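Local coordinates for putative ferredoxin (Rhodopseudomonas palustris, PDB 4ID8), which probably carries electrons by way of a [3Fe-4S] cluster, serving as the ferredoxin associated with the cytochrome P450 CYP194A4, at residues A[5-10]-A[26-31]. Sequence-based numbering, arbitrary orientation.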
ATOM      1  N   LEU A   5      -1.961  -3.973 -12.769  1.00 20.58           N
ATOM      2  CA  LEU A   5      -1.753  -3.929 -11.250  1.00 22.03           C
ATOM      3  C   LEU A   5      -2.450  -2.815 -10.474  1.00 22.34           C
ATOM      4  O   LEU A   5      -2.293  -1.642 -10.779  1.00 22.52           O
ATOM      5  CB  LEU A   5      -0.291  -3.966 -10.809  1.00 22.68           C
ATOM      6  CG  LEU A   5       0.703  -5.034 -11.286  1.00 24.69           C
ATOM      7  CD1 LEU A   5       1.959  -4.777 -10.596  1.00 24.36           C
ATOM      8  CD2 LEU A   5       0.248  -6.414 -10.894  1.00 26.53           C
ATOM      9  N   THR A   6      -3.235  -3.209  -9.463  1.00 23.96           N
ATOM     10  CA  THR A   6      -3.850  -2.284  -8.459  1.00 23.82           C
ATOM     11  C   THR A   6      -3.505  -2.717  -7.025  1.00 24.69           C
ATOM     12  O   THR A   6      -3.193  -3.898  -6.780  1.00 25.08           O
ATOM     13  CB  THR A   6      -5.396  -2.071  -8.632  1.00 23.23           C
ATOM     14  OG1 THR A   6      -6.139  -3.154  -8.065  1.00 23.79           O
ATOM     15  CG2 THR A   6      -5.788  -1.929 -10.071  1.00 22.83           C
ATOM     16  N   ILE A   7      -3.545  -1.752  -6.097  1.00 25.31           N
ATOM     17  CA  ILE A   7      -3.234  -1.960  -4.683  1.00 25.13           C
ATOM     18  C   ILE A   7      -4.471  -1.818  -3.848  1.00 24.16           C
ATOM     19  O   ILE A   7      -5.279  -0.959  -4.126  1.00 24.49           O
ATOM     20  CB  ILE A   7      -2.416  -0.828  -4.133  1.00 25.83           C
ATOM     21  CG1 ILE A   7      -1.096  -0.668  -4.823  1.00 27.43           C
ATOM     22  CG2 ILE A   7      -2.111  -1.109  -2.695  1.00 27.46           C
ATOM     23  CD1 ILE A   7      -0.040  -1.587  -4.204  1.00 28.54           C
ATOM     24  N   HIS A   8      -4.604  -2.626  -2.810  1.00 22.89           N
ATOM     25  CA  HIS A   8      -5.631  -2.402  -1.794  1.00 22.70           C
ATOM     26  C   HIS A   8      -5.074  -2.606  -0.397  1.00 21.74           C
ATOM     27  O   HIS A   8      -4.371  -3.564  -0.143  1.00 22.66           O
ATOM     28  CB  HIS A   8      -6.804  -3.352  -2.059  1.00 22.57           C
ATOM     29  CG  HIS A   8      -7.829  -3.406  -0.970  1.00 21.34           C
ATOM     30  ND1 HIS A   8      -8.591  -2.313  -0.601  1.00 19.88           N
ATOM     31  CD2 HIS A   8      -8.254  -4.440  -0.205  1.00 20.41           C
ATOM     32  CE1 HIS A   8      -9.403  -2.669   0.387  1.00 22.12           C
ATOM     33  NE2 HIS A   8      -9.212  -3.953   0.651  1.00 21.58           N
ATOM     34  N   VAL A   9      -5.408  -1.734   0.539  1.00 21.90           N
ATOM     35  CA  VAL A   9      -5.101  -2.019   1.952  1.00 20.05           C
ATOM     36  C   VAL A   9      -6.326  -2.476   2.660  1.00 21.26           C
ATOM     37  O   VAL A   9      -7.337  -1.787   2.664  1.00 23.32           O
ATOM     38  CB  VAL A   9      -4.610  -0.754   2.672  1.00 20.07           C
ATOM     39  CG1 VAL A   9      -4.233  -1.069   4.115  1.00 16.77           C
ATOM     40  CG2 VAL A   9      -3.466  -0.106   1.896  1.00 16.22           C
ATOM     41  N   ASP A  10      -6.275  -3.618   3.303  1.00 22.34           N
ATOM     42  CA  ASP A  10      -7.425  -4.086   4.083  1.00 23.12           C
ATOM     43  C   ASP A  10      -7.452  -3.349   5.414  1.00 24.11           C
ATOM     44  O   ASP A  10      -6.536  -3.462   6.215  1.00 23.79           O
ATOM     45  CB  ASP A  10      -7.275  -5.587   4.302  1.00 23.34           C
ATOM     46  CG  ASP A  10      -8.435  -6.222   5.079  1.00 26.12           C
ATOM     47  OD1 ASP A  10      -8.654  -7.428   4.857  1.00 29.33           O
ATOM     48  OD2 ASP A  10      -9.101  -5.577   5.918  1.00 26.69           O
ATOM     49  N   GLU A  26       4.078   7.504  -2.889  1.00 26.49           N
ATOM     50  CA  GLU A  26       3.326   7.759  -4.108  1.00 26.53           C
ATOM     51  C   GLU A  26       2.101   6.879  -4.203  1.00 25.47           C
ATOM     52  O   GLU A  26       1.183   7.197  -4.923  1.00 26.71           O
ATOM     53  CB  GLU A  26       4.223   7.540  -5.354  1.00 27.05           C
ATOM     54  CG  GLU A  26       5.608   8.242  -5.331  1.00 30.31           C
ATOM     55  CD  GLU A  26       6.778   7.355  -4.789  1.00 36.11           C
ATOM     56  OE1 GLU A  26       6.547   6.267  -4.199  1.00 32.18           O
ATOM     57  OE2 GLU A  26       7.959   7.761  -4.963  1.00 39.13           O
ATOM     58  N   LEU A  27       2.058   5.786  -3.465  1.00 23.60           N
ATOM     59  CA  LEU A  27       1.020   4.821  -3.658  1.00 21.41           C
ATOM     60  C   LEU A  27       0.006   4.712  -2.511  1.00 21.40           C
ATOM     61  O   LEU A  27      -1.095   4.215  -2.729  1.00 21.72           O
ATOM     62  CB  LEU A  27       1.693   3.452  -3.928  1.00 22.05           C
ATOM     63  CG  LEU A  27       2.399   3.191  -5.267  1.00 21.70           C
ATOM     64  CD1 LEU A  27       3.120   1.889  -5.231  1.00 21.01           C
ATOM     65  CD2 LEU A  27       1.368   3.186  -6.424  1.00 21.24           C
ATOM     66  N   PHE A  28       0.404   5.106  -1.297  1.00 20.62           N
ATOM     67  CA  PHE A  28      -0.435   5.080  -0.081  1.00 20.54           C
ATOM     68  C   PHE A  28      -0.589   6.472   0.528  1.00 20.28           C
ATOM     69  O   PHE A  28       0.293   7.296   0.395  1.00 19.47           O
ATOM     70  CB  PHE A  28       0.160   4.118   0.928  1.00 19.25           C
ATOM     71  CG  PHE A  28       0.435   2.737   0.339  1.00 19.53           C
ATOM     72  CD1 PHE A  28      -0.514   1.730   0.426  1.00 18.78           C
ATOM     73  CD2 PHE A  28       1.637   2.459  -0.311  1.00 16.40           C
ATOM     74  CE1 PHE A  28      -0.269   0.482  -0.140  1.00 19.02           C
ATOM     75  CE2 PHE A  28       1.863   1.234  -0.885  1.00 16.54           C
ATOM     76  CZ  PHE A  28       0.921   0.238  -0.791  1.00 15.84           C
ATOM     77  N   ASP A  29      -1.759   6.738   1.093  1.00 21.04           N
ATOM     78  CA  ASP A  29      -1.976   7.879   2.009  1.00 21.11           C
ATOM     79  C   ASP A  29      -2.432   7.340   3.335  1.00 20.95           C
ATOM     80  O   ASP A  29      -3.085   6.326   3.428  1.00 20.09           O
ATOM     81  CB  ASP A  29      -3.048   8.832   1.502  1.00 20.52           C
ATOM     82  CG  ASP A  29      -2.541   9.732   0.399  1.00 25.47           C
ATOM     83  OD1 ASP A  29      -1.351  10.134   0.416  1.00 29.86           O
ATOM     84  OD2 ASP A  29      -3.321  10.057  -0.510  1.00 31.21           O
ATOM     85  N   LEU A  30      -2.048   8.041   4.370  1.00 21.29           N
ATOM     86  CA  LEU A  30      -2.439   7.709   5.732  1.00 21.15           C
ATOM     87  C   LEU A  30      -3.546   8.634   6.217  1.00 20.47           C
ATOM     88  O   LEU A  30      -3.448   9.859   6.052  1.00 19.92           O
ATOM     89  CB  LEU A  30      -1.241   7.886   6.661  1.00 19.43           C
ATOM     90  CG  LEU A  30      -0.024   7.071   6.376  1.00 21.08           C
ATOM     91  CD1 LEU A  30       0.854   7.452   7.472  1.00 22.49           C
ATOM     92  CD2 LEU A  30      -0.362   5.587   6.430  1.00 19.90           C
ATOM     93  N   ASP A  31      -4.549   8.064   6.879  1.00 19.59           N
ATOM     94  CA  ASP A  31      -5.572   8.911   7.523  1.00 20.76           C
ATOM     95  C   ASP A  31      -5.073   9.520   8.856  1.00 21.41           C
ATOM     96  O   ASP A  31      -3.916   9.384   9.211  1.00 23.21           O
ATOM     97  CB  ASP A  31      -6.908   8.204   7.665  1.00 19.40           C
ATOM     98  CG  ASP A  31      -6.871   7.081   8.659  1.00 20.07           C
ATOM     99  OD1 ASP A  31      -6.066   7.054   9.596  1.00 21.12           O
ATOM    100  OD2 ASP A  31      -7.665   6.201   8.513  1.00 22.64           O
TER
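The strands that carry Ile7 and Val9 (6-9) and Phe28 (28-30) run in the same general direction, but their backbones are too far apart for sheet pairing: CA of Ile7 lies 8.1 Å from CA of Leu27, and CA of Val9 lies 8.7 Å from CA of Phe28. Each belongs to a separate two-stranded antiparallel sheet, 6-9 with 64-67 and 28-30 with 36-38, consistent with the small bacterial-type ferredoxin fold. Ile7 and Val9 project toward strand 28-30, and the ring of Phe28 comes back to meet them. The alternation of strand 6-9 turns His8 away, leaving Ile7 and Val9 to supply the apolar face.

All three touching residues are buried, and their contact is purely apolar. CG of Phe28 is anti to its own carbonyl carbon (chi1 -52°), which carries the ring nearer to strand 6-9 than its CB direction would suggest. Val9 meets the ring at the edge, near its plane, with CG2 3.8 Å from both CD1 and CE1 of Phe28. The side chains of Ile7 and Phe28 cross at about a right angle, and Ile7 CG2 meets the ring obliquely. A second, looser contact sets Ile7 CD1 4.0 Å from Phe28 CZ.

Beyond this pair of segments, Ile64 of strand 64-67 touches both Ile7 and Phe28, while Ala55 of helix 49-58 packs on Phe28. The contact also borders the iron-sulfur site: Val9 touches the cluster and lies near Cys14, and Phe28 lies near Cys20, two cysteines of the binding site. The tightest approach joins Ile7 CG2 to Phe28 CE1 at 3.5 Å, the same ring carbon that Val9 CG2 touches.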